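Local structure of PrimPol AEP domain (PP-N190) (Cyanophage S-2L, 6ZP9) at residues Asn86-Gln100 with Gly120-Pro132. The protein probably synthesises DNA, and perhaps primers, for a cyanophage that replaces adenine with 2-aminoadenine, as the archaeo-eukaryotic primase (AEP) domain of its primase-polymerase. Residues are numbered along the deposited sequence; the frame is centred on the assembly and turned at random. Where two conformers were deposited one is given.
Sequences NAIFGEWDDGDLAWQ and GKSIHHYWVFHSP
Backbone bonds pair I88 with W127 and G90 with H125 in an antiparallel ladder that joins strand 85-90, outermost in its sheet, to strand 123-129; the N-H of F129 extends it, pointing almost straight at N86 O (2.9 Å, 175°). Apolar contacts lie on both faces of the ladder. CB of F89 sits over the ring face of Y126, 4.1 Å from its centroid, the two rings being tilted 35° apart, while I88 sets CG1 against CB of W127 and CG2 against CE2 of F129.

Beyond the ladder, polar side chains take over. The extended Q100 side chain reaches out from helix 97-102: OE1 accepts from I123 N (3.0 Å), above the amide plane, and NE2 donates to K121 O and G95 O. One water ties Q100 OE1 to W92 N and I123 O. S122 OG donates to W92 O (2.7 Å). A weak bond from H124 NE2 to E91 OE1 (3.1 Å) and a shared water set the imidazole beside the carboxylate, planes 78° apart; N155 holds OE2.

Q100 thus ties 121-123 to the helix and probably steadies it. E91-W92-D93 and S122-I123-H124 match the acidic and SxH motifs of AEP primases, so the contact probably unites active-site elements.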
ATOM      1  N   ASN A  86       3.187   3.249  -9.536  1.00 13.52           N
ATOM      2  CA  ASN A  86       2.153   4.223  -9.870  1.00 12.31           C
ATOM      3  C   ASN A  86       1.832   5.208  -8.752  1.00 13.67           C
ATOM      4  O   ASN A  86       1.028   6.123  -8.972  1.00 14.23           O
ATOM      5  CB  ASN A  86       0.862   3.508 -10.256  1.00 15.14           C
ATOM      6  CG  ASN A  86       0.987   2.770 -11.550  1.00 13.70           C
ATOM      7  OD1 ASN A  86       1.923   3.016 -12.314  1.00 16.11           O
ATOM      8  ND2 ASN A  86       0.050   1.861 -11.817  1.00 13.49           N
ATOM      9  N   ALA A  87       2.417   5.046  -7.567  1.00 13.98           N
ATOM     10  CA  ALA A  87       2.093   5.882  -6.420  1.00 13.36           C
ATOM     11  C   ALA A  87       3.293   5.925  -5.485  1.00 12.97           C
ATOM     12  O   ALA A  87       4.096   4.994  -5.461  1.00 14.03           O
ATOM     13  CB  ALA A  87       0.872   5.331  -5.668  1.00 13.74           C
ATOM     14  N   ILE A  88       3.410   7.003  -4.710  1.00 12.83           N
ATOM     15  CA  ILE A  88       4.210   6.965  -3.490  1.00 14.99           C
ATOM     16  C   ILE A  88       3.241   6.801  -2.324  1.00 12.73           C
ATOM     17  O   ILE A  88       2.039   7.068  -2.440  1.00 13.56           O
ATOM     18  CB  ILE A  88       5.112   8.209  -3.304  1.00 13.62           C
ATOM     19  CG1 ILE A  88       4.283   9.498  -3.384  1.00 13.60           C
ATOM     20  CG2 ILE A  88       6.274   8.174  -4.309  1.00 15.12           C
ATOM     21  CD1 ILE A  88       5.098  10.759  -3.131  1.00 16.37           C
ATOM     22  N   PHE A  89       3.762   6.352  -1.184  1.00 13.13           N
ATOM     23  CA  PHE A  89       2.895   5.944  -0.083  1.00 12.69           C
ATOM     24  C   PHE A  89       3.721   5.813   1.189  1.00 14.36           C
ATOM     25  O   PHE A  89       4.942   5.619   1.138  1.00 15.36           O
ATOM     26  CB  PHE A  89       2.191   4.618  -0.398  1.00 12.27           C
ATOM     27  CG  PHE A  89       3.124   3.540  -0.897  1.00 12.39           C
ATOM     28  CD1 PHE A  89       3.393   3.415  -2.254  1.00 12.36           C
ATOM     29  CD2 PHE A  89       3.733   2.666  -0.014  1.00 12.60           C
ATOM     30  CE1 PHE A  89       4.255   2.441  -2.723  1.00 16.18           C
ATOM     31  CE2 PHE A  89       4.591   1.686  -0.473  1.00 15.33           C
ATOM     32  CZ  PHE A  89       4.852   1.569  -1.834  1.00 17.69           C
ATOM     33  N   GLY A  90       3.042   5.899   2.331  1.00 16.18           N
ATOM     34  CA  GLY A  90       3.753   5.703   3.583  1.00 16.25           C
ATOM     35  C   GLY A  90       2.815   5.640   4.767  1.00 16.52           C
ATOM     36  O   GLY A  90       1.593   5.743   4.636  1.00 15.84           O
ATOM     37  N   GLU A  91       3.415   5.474   5.939  1.00 17.35           N
ATOM     38  CA  GLU A  91       2.661   5.333   7.174  1.00 16.06           C
ATOM     39  C   GLU A  91       3.539   5.778   8.330  1.00 16.75           C
ATOM     40  O   GLU A  91       4.762   5.628   8.283  1.00 19.09           O
ATOM     41  CB  GLU A  91       2.220   3.876   7.397  1.00 16.84           C
ATOM     42  CG  GLU A  91       3.405   2.909   7.466  1.00 21.25           C
ATOM     43  CD  GLU A  91       3.016   1.452   7.715  1.00 32.15           C
ATOM     44  OE1 GLU A  91       2.049   1.185   8.461  1.00 31.37           O
ATOM     45  OE2 GLU A  91       3.692   0.558   7.165  1.00 36.36           O
ATOM     46  N   TRP A  92       2.910   6.312   9.374  1.00 17.37           N
ATOM     47  CA  TRP A  92       3.617   6.522  10.630  1.00 17.84           C
ATOM     48  C   TRP A  92       3.667   5.222  11.421  1.00 21.64           C
ATOM     49  O   TRP A  92       2.740   4.410  11.377  1.00 24.13           O
ATOM     50  CB  TRP A  92       2.958   7.632  11.448  1.00 17.10           C
ATOM     51  CG  TRP A  92       3.349   8.994  10.923  1.00 18.61           C
ATOM     52  CD1 TRP A  92       4.561   9.621  11.077  1.00 19.95           C
ATOM     53  CD2 TRP A  92       2.545   9.877  10.128  1.00 17.84           C
ATOM     54  NE1 TRP A  92       4.552  10.837  10.435  1.00 20.52           N
ATOM     55  CE2 TRP A  92       3.331  11.020   9.844  1.00 16.66           C
ATOM     56  CE3 TRP A  92       1.234   9.816   9.629  1.00 19.26           C
ATOM     57  CZ2 TRP A  92       2.848  12.092   9.091  1.00 19.63           C
ATOM     58  CZ3 TRP A  92       0.761  10.884   8.876  1.00 23.56           C
ATOM     59  CH2 TRP A  92       1.569  12.007   8.615  1.00 18.94           C
ATOM     60  N   ASP A  93       4.778   5.012  12.124  1.00 21.62           N
ATOM     61  CA  ASP A  93       4.941   3.794  12.912  1.00 28.76           C
ATOM     62  C   ASP A  93       3.936   3.718  14.051  1.00 28.37           C
ATOM     63  O   ASP A  93       3.594   2.619  14.501  1.00 29.07           O
ATOM     64  CB  ASP A  93       6.370   3.705  13.464  1.00 39.51           C
ATOM     65  CG  ASP A  93       6.869   2.279  13.562  1.00 53.77           C
ATOM     66  OD1 ASP A  93       6.110   1.355  13.218  1.00 55.90           O
ATOM     67  OD2 ASP A  93       8.022   2.083  14.015  1.00 60.36           O
ATOM     68  N   ASP A  94       3.477   4.869  14.574  1.00 24.72           N
ATOM     69  CA  ASP A  94       2.565   4.923  15.713  1.00 27.18           C
ATOM     70  C   ASP A  94       1.962   6.322  15.776  1.00 26.55           C
ATOM     71  O   ASP A  94       2.237   7.178  14.926  1.00 23.31           O
ATOM     72  CB  ASP A  94       3.274   4.551  17.019  1.00 30.54           C
ATOM     73  CG  ASP A  94       4.497   5.415  17.309  1.00 39.18           C
ATOM     74  OD1 ASP A  94       4.493   6.640  17.045  1.00 40.84           O
ATOM     75  OD2 ASP A  94       5.482   4.854  17.827  1.00 48.07           O
ATOM     76  N   GLY A  95       1.180   6.572  16.795  1.00 25.09           N
ATOM     77  CA  GLY A  95       0.466   7.817  16.984  1.00 22.92           C
ATOM     78  C   GLY A  95      -1.034   7.606  17.000  1.00 21.35           C
ATOM     79  O   GLY A  95      -1.540   6.646  16.415  1.00 22.75           O
ATOM     80  N   ASP A  96      -1.750   8.489  17.684  1.00 19.84           N
ATOM     81  CA  ASP A  96      -3.201   8.423  17.710  1.00 20.07           C
ATOM     82  C   ASP A  96      -3.755   8.292  16.294  1.00 23.95           C
ATOM     83  O   ASP A  96      -3.339   9.016  15.387  1.00 20.38           O
ATOM     84  CB  ASP A  96      -3.735   9.682  18.390  1.00 20.11           C
ATOM     85  CG  ASP A  96      -5.240   9.743  18.393  1.00 31.60           C
ATOM     86  OD1 ASP A  96      -5.855   8.936  19.124  1.00 32.88           O
ATOM     87  OD2 ASP A  96      -5.806  10.588  17.659  1.00 31.77           O
ATOM     88  N   LEU A  97      -4.672   7.339  16.096  1.00 23.88           N
ATOM     89  CA  LEU A  97      -5.148   7.034  14.744  1.00 25.24           C
ATOM     90  C   LEU A  97      -5.828   8.241  14.105  1.00 20.76           C
ATOM     91  O   LEU A  97      -5.574   8.565  12.938  1.00 20.34           O
ATOM     92  CB  LEU A  97      -6.108   5.843  14.769  1.00 26.67           C
ATOM     93  CG  LEU A  97      -5.593   4.449  14.398  1.00 33.97           C
ATOM     94  CD1 LEU A  97      -6.778   3.530  14.135  1.00 40.19           C
ATOM     95  CD2 LEU A  97      -4.679   4.478  13.196  1.00 25.56           C
ATOM     96  N   ALA A  98      -6.699   8.921  14.859  1.00 23.16           N
ATOM     97  CA  ALA A  98      -7.355  10.116  14.334  1.00 23.17           C
ATOM     98  C   ALA A  98      -6.337  11.174  13.933  1.00 22.33           C
ATOM     99  O   ALA A  98      -6.505  11.852  12.912  1.00 24.03           O
ATOM    100  CB  ALA A  98      -8.326  10.676  15.370  1.00 26.15           C
ATOM    101  N   TRP A  99      -5.279  11.343  14.733  1.00 19.47           N
ATOM    102  CA  TRP A  99      -4.227  12.276  14.350  1.00 20.31           C
ATOM    103  C   TRP A  99      -3.575  11.844  13.039  1.00 21.90           C
ATOM    104  O   TRP A  99      -3.291  12.681  12.171  1.00 19.85           O
ATOM    105  CB  TRP A  99      -3.186  12.384  15.469  1.00 23.24           C
ATOM    106  CG  TRP A  99      -1.941  13.072  15.030  1.00 20.57           C
ATOM    107  CD1 TRP A  99      -1.721  14.419  14.976  1.00 25.16           C
ATOM    108  CD2 TRP A  99      -0.739  12.451  14.565  1.00 21.34           C
ATOM    109  NE1 TRP A  99      -0.455  14.673  14.504  1.00 23.65           N
ATOM    110  CE2 TRP A  99       0.167  13.482  14.244  1.00 22.62           C
ATOM    111  CE3 TRP A  99      -0.345  11.121  14.377  1.00 20.38           C
ATOM    112  CZ2 TRP A  99       1.442  13.226  13.750  1.00 20.91           C
ATOM    113  CZ3 TRP A  99       0.919  10.871  13.889  1.00 22.11           C
ATOM    114  CH2 TRP A  99       1.799  11.920  13.579  1.00 22.67           C
ATOM    115  N   GLN A 100      -3.364  10.532  12.869  1.00 18.39           N
ATOM    116  CA  GLN A 100      -2.688  10.024  11.674  1.00 19.04           C
ATOM    117  C   GLN A 100      -3.443  10.381  10.402  1.00 19.73           C
ATOM    118  O   GLN A 100      -2.829  10.638   9.359  1.00 19.86           O
ATOM    119  CB  GLN A 100      -2.530   8.513  11.765  1.00 19.44           C
ATOM    120  CG  GLN A 100      -1.514   8.055  12.786  1.00 18.42           C
ATOM    121  CD  GLN A 100      -1.220   6.590  12.652  1.00 17.84           C
ATOM    122  OE1 GLN A 100      -1.075   6.066  11.544  1.00 18.20           O
ATOM    123  NE2 GLN A 100      -1.148   5.904  13.780  1.00 19.71           N
ATOM    124  N   GLY A 120      -4.977  -2.241  11.977  1.00 20.61           N
ATOM    125  CA  GLY A 120      -3.884  -2.194  12.915  1.00 22.40           C
ATOM    126  C   GLY A 120      -3.584  -0.783  13.381  1.00 20.40           C
ATOM    127  O   GLY A 120      -4.463   0.084  13.442  1.00 24.12           O
ATOM    128  N   LYS A 121      -2.278  -0.536  13.643  1.00 25.38           N
ATOM    129  CA  LYS A 121      -1.877   0.676  14.340  1.00 26.11           C
ATOM    130  C   LYS A 121      -1.619   1.859  13.416  1.00 23.67           C
ATOM    131  O   LYS A 121      -1.337   2.951  13.918  1.00 25.17           O
ATOM    132  CB  LYS A 121      -0.615   0.411  15.169  1.00 29.05           C
ATOM    133  CG  LYS A 121       0.595   0.029  14.330  1.00 40.81           C
ATOM    134  CD  LYS A 121       1.838  -0.152  15.188  1.00 42.89           C
ATOM    135  CE  LYS A 121       2.988  -0.720  14.373  1.00 46.60           C
ATOM    136  NZ  LYS A 121       3.903   0.342  13.877  1.00 49.88           N
ATOM    137  N   SER A 122      -1.714   1.696  12.095  1.00 22.16           N
ATOM    138  CA  SER A 122      -1.300   2.744  11.173  0.65 24.76           C
ATOM    139  C   SER A 122      -2.337   2.964  10.079  1.00 22.82           C
ATOM    140  O   SER A 122      -2.973   2.020   9.605  1.00 25.35           O
ATOM    141  CB  SER A 122       0.030   2.364  10.466  0.65 24.77           C
ATOM    142  OG  SER A 122       1.081   2.259  11.409  0.65 27.51           O
ATOM    143  N   ILE A 123      -2.519   4.221   9.723  1.00 17.56           N
ATOM    144  CA  ILE A 123      -3.190   4.622   8.493  1.00 15.12           C
ATOM    145  C   ILE A 123      -2.173   4.571   7.362  1.00 13.76           C
ATOM    146  O   ILE A 123      -0.995   4.921   7.550  1.00 15.80           O
ATOM    147  CB  ILE A 123      -3.779   6.039   8.646  1.00 15.17           C
ATOM    148  CG1 ILE A 123      -4.774   6.104   9.816  1.00 16.25           C
ATOM    149  CG2 ILE A 123      -4.371   6.554   7.314  1.00 14.12           C
ATOM    150  CD1 ILE A 123      -6.017   5.224   9.664  1.00 16.60           C
ATOM    151  N   HIS A 124      -2.607   4.135   6.183  1.00 13.04           N
ATOM    152  CA  HIS A 124      -1.771   4.158   4.990  1.00 12.98           C
ATOM    153  C   HIS A 124      -2.205   5.304   4.081  1.00 14.75           C
ATOM    154  O   HIS A 124      -3.402   5.487   3.835  1.00 15.07           O
ATOM    155  CB  HIS A 124      -1.852   2.823   4.249  1.00 14.57           C
ATOM    156  CG  HIS A 124      -1.180   1.695   4.974  1.00 15.91           C
ATOM    157  ND1 HIS A 124      -1.060   0.428   4.443  1.00 16.90           N
ATOM    158  CD2 HIS A 124      -0.592   1.649   6.192  1.00 17.68           C
ATOM    159  CE1 HIS A 124      -0.419  -0.348   5.299  1.00 19.83           C
ATOM    160  NE2 HIS A 124      -0.124   0.369   6.368  1.00 17.44           N
ATOM    161  N   HIS A 125      -1.234   6.079   3.601  1.00 12.37           N
ATOM    162  CA  HIS A 125      -1.480   7.235   2.748  1.00 12.30           C
ATOM    163  C   HIS A 125      -0.890   6.977   1.371  1.00 12.08           C
ATOM    164  O   HIS A 125       0.257   6.541   1.265  1.00 14.11           O
ATOM    165  CB  HIS A 125      -0.855   8.502   3.342  1.00 12.82           C
ATOM    166  CG  HIS A 125      -1.093   8.654   4.807  1.00 13.53           C
ATOM    167  ND1 HIS A 125      -2.146   9.380   5.318  1.00 15.97           N
ATOM    168  CD2 HIS A 125      -0.417   8.168   5.875  1.00 14.95           C
ATOM    169  CE1 HIS A 125      -2.111   9.333   6.638  1.00 16.27           C
ATOM    170  NE2 HIS A 125      -1.072   8.604   7.002  1.00 13.90           N
ATOM    171  N   TYR A 126      -1.659   7.259   0.326  1.00 11.99           N
ATOM    172  CA  TYR A 126      -1.219   7.069  -1.050  1.00 11.71           C
ATOM    173  C   TYR A 126      -1.359   8.349  -1.872  1.00 14.02           C
ATOM    174  O   TYR A 126      -2.375   9.045  -1.792  1.00 15.55           O
ATOM    175  CB  TYR A 126      -2.025   5.989  -1.739  1.00 11.92           C
ATOM    176  CG  TYR A 126      -1.795   4.570  -1.287  1.00 11.49           C
ATOM    177  CD1 TYR A 126      -2.442   4.065  -0.164  1.00 11.81           C
ATOM    178  CD2 TYR A 126      -0.984   3.719  -2.022  1.00 12.64           C
ATOM    179  CE1 TYR A 126      -2.276   2.756   0.218  1.00 14.24           C
ATOM    180  CE2 TYR A 126      -0.804   2.415  -1.645  1.00 11.82           C
ATOM    181  CZ  TYR A 126      -1.454   1.934  -0.533  1.00 13.44           C
ATOM    182  OH  TYR A 126      -1.283   0.621  -0.166  1.00 17.02           O
ATOM    183  N   TRP A 127      -0.357   8.624  -2.700  1.00 12.90           N
ATOM    184  CA  TRP A 127      -0.411   9.696  -3.687  1.00 14.05           C
ATOM    185  C   TRP A 127      -0.182   9.057  -5.054  1.00 11.93           C
ATOM    186  O   TRP A 127       0.915   8.554  -5.334  1.00 13.57           O
ATOM    187  CB  TRP A 127       0.631  10.778  -3.389  1.00 15.63           C
ATOM    188  CG  TRP A 127       0.402  11.571  -2.118  1.00 12.92           C
ATOM    189  CD1 TRP A 127      -0.150  12.825  -2.014  1.00 15.25           C
ATOM    190  CD2 TRP A 127       0.754  11.179  -0.787  1.00 13.91           C
ATOM    191  NE1 TRP A 127      -0.173  13.224  -0.695  1.00 14.56           N
ATOM    192  CE2 TRP A 127       0.379  12.238   0.076  1.00 14.50           C
ATOM    193  CE3 TRP A 127       1.342  10.035  -0.236  1.00 13.03           C
ATOM    194  CZ2 TRP A 127       0.568  12.181   1.459  1.00 15.51           C
ATOM    195  CZ3 TRP A 127       1.529   9.983   1.148  1.00 14.17           C
ATOM    196  CH2 TRP A 127       1.145  11.052   1.975  1.00 13.67           C
ATOM    197  N   VAL A 128      -1.217   9.059  -5.901  1.00 12.00           N
ATOM    198  CA  VAL A 128      -1.196   8.338  -7.172  1.00 12.86           C
ATOM    199  C   VAL A 128      -0.840   9.300  -8.294  1.00 14.87           C
ATOM    200  O   VAL A 128      -1.363  10.420  -8.353  1.00 15.06           O
ATOM    201  CB  VAL A 128      -2.556   7.667  -7.439  1.00 14.09           C
ATOM    202  CG1 VAL A 128      -2.513   6.901  -8.754  1.00 13.92           C
ATOM    203  CG2 VAL A 128      -2.911   6.745  -6.278  1.00 13.94           C
ATOM    204  N   PHE A 129       0.047   8.867  -9.190  1.00 12.67           N
ATOM    205  CA  PHE A 129       0.474   9.693 -10.310  1.00 12.51           C
ATOM    206  C   PHE A 129      -0.366   9.407 -11.555  1.00 14.73           C
ATOM    207  O   PHE A 129      -1.006   8.358 -11.677  1.00 16.47           O
ATOM    208  CB  PHE A 129       1.954   9.463 -10.610  1.00 15.54           C
ATOM    209  CG  PHE A 129       2.851   9.788  -9.462  1.00 14.76           C
ATOM    210  CD1 PHE A 129       3.109  11.110  -9.123  1.00 17.40           C
ATOM    211  CD2 PHE A 129       3.435   8.776  -8.713  1.00 18.57           C
ATOM    212  CE1 PHE A 129       3.935  11.418  -8.054  1.00 19.06           C
ATOM    213  CE2 PHE A 129       4.259   9.073  -7.646  1.00 16.35           C
ATOM    214  CZ  PHE A 129       4.509  10.396  -7.315  1.00 18.32           C
ATOM    215  N   HIS A 130      -0.351  10.364 -12.492  1.00 15.85           N
ATOM    216  CA  HIS A 130      -1.105  10.196 -13.731  1.00 15.32           C
ATOM    217  C   HIS A 130      -0.487   9.148 -14.656  1.00 21.19           C
ATOM    218  O   HIS A 130      -1.200   8.572 -15.487  1.00 20.40           O
ATOM    219  CB  HIS A 130      -1.255  11.550 -14.448  1.00 18.52           C
ATOM    220  CG  HIS A 130       0.042  12.214 -14.805  1.00 21.88           C
ATOM    221  ND1 HIS A 130       0.916  11.696 -15.739  1.00 27.90           N
ATOM    222  CD2 HIS A 130       0.598  13.375 -14.377  1.00 28.80           C
ATOM    223  CE1 HIS A 130       1.963  12.497 -15.858  1.00 29.92           C
ATOM    224  NE2 HIS A 130       1.793  13.526 -15.047  1.00 29.21           N
ATOM    225  N   SER A 131       0.801   8.864 -14.512  1.00 19.69           N
ATOM    226  CA  SER A 131       1.508   7.892 -15.336  1.00 16.92           C
ATOM    227  C   SER A 131       2.453   7.085 -14.461  1.00 19.93           C
ATOM    228  O   SER A 131       2.846   7.541 -13.381  1.00 20.81           O
ATOM    229  CB  SER A 131       2.303   8.583 -16.457  1.00 21.04           C
ATOM    230  OG  SER A 131       1.487   9.494 -17.182  1.00 27.71           O
ATOM    231  N   PRO A 132       2.838   5.881 -14.896  1.00 19.61           N
ATOM    232  CA  PRO A 132       3.801   5.099 -14.115  1.00 17.48           C
ATOM    233  C   PRO A 132       5.132   5.825 -14.029  1.00 15.14           C
ATOM    234  O   PRO A 132       5.545   6.500 -14.968  1.00 19.30           O
ATOM    235  CB  PRO A 132       3.929   3.792 -14.907  1.00 20.29           C
ATOM    236  CG  PRO A 132       2.703   3.733 -15.771  1.00 20.50           C
ATOM    237  CD  PRO A 132       2.430   5.167 -16.118  1.00 22.44           C
TER
HETATM  238  O   HOH W   1       0.228   6.020 -12.282  1.00 19.85           O
HETATM  239  O   HOH W   2       0.862  -1.098   8.679  1.00 38.08           O
HETATM  240  O   HOH W   3       0.059   6.789   9.103  1.00 16.15           O
HETATM  241  O   HOH W   4      -1.599   3.827  16.571  1.00 34.36           O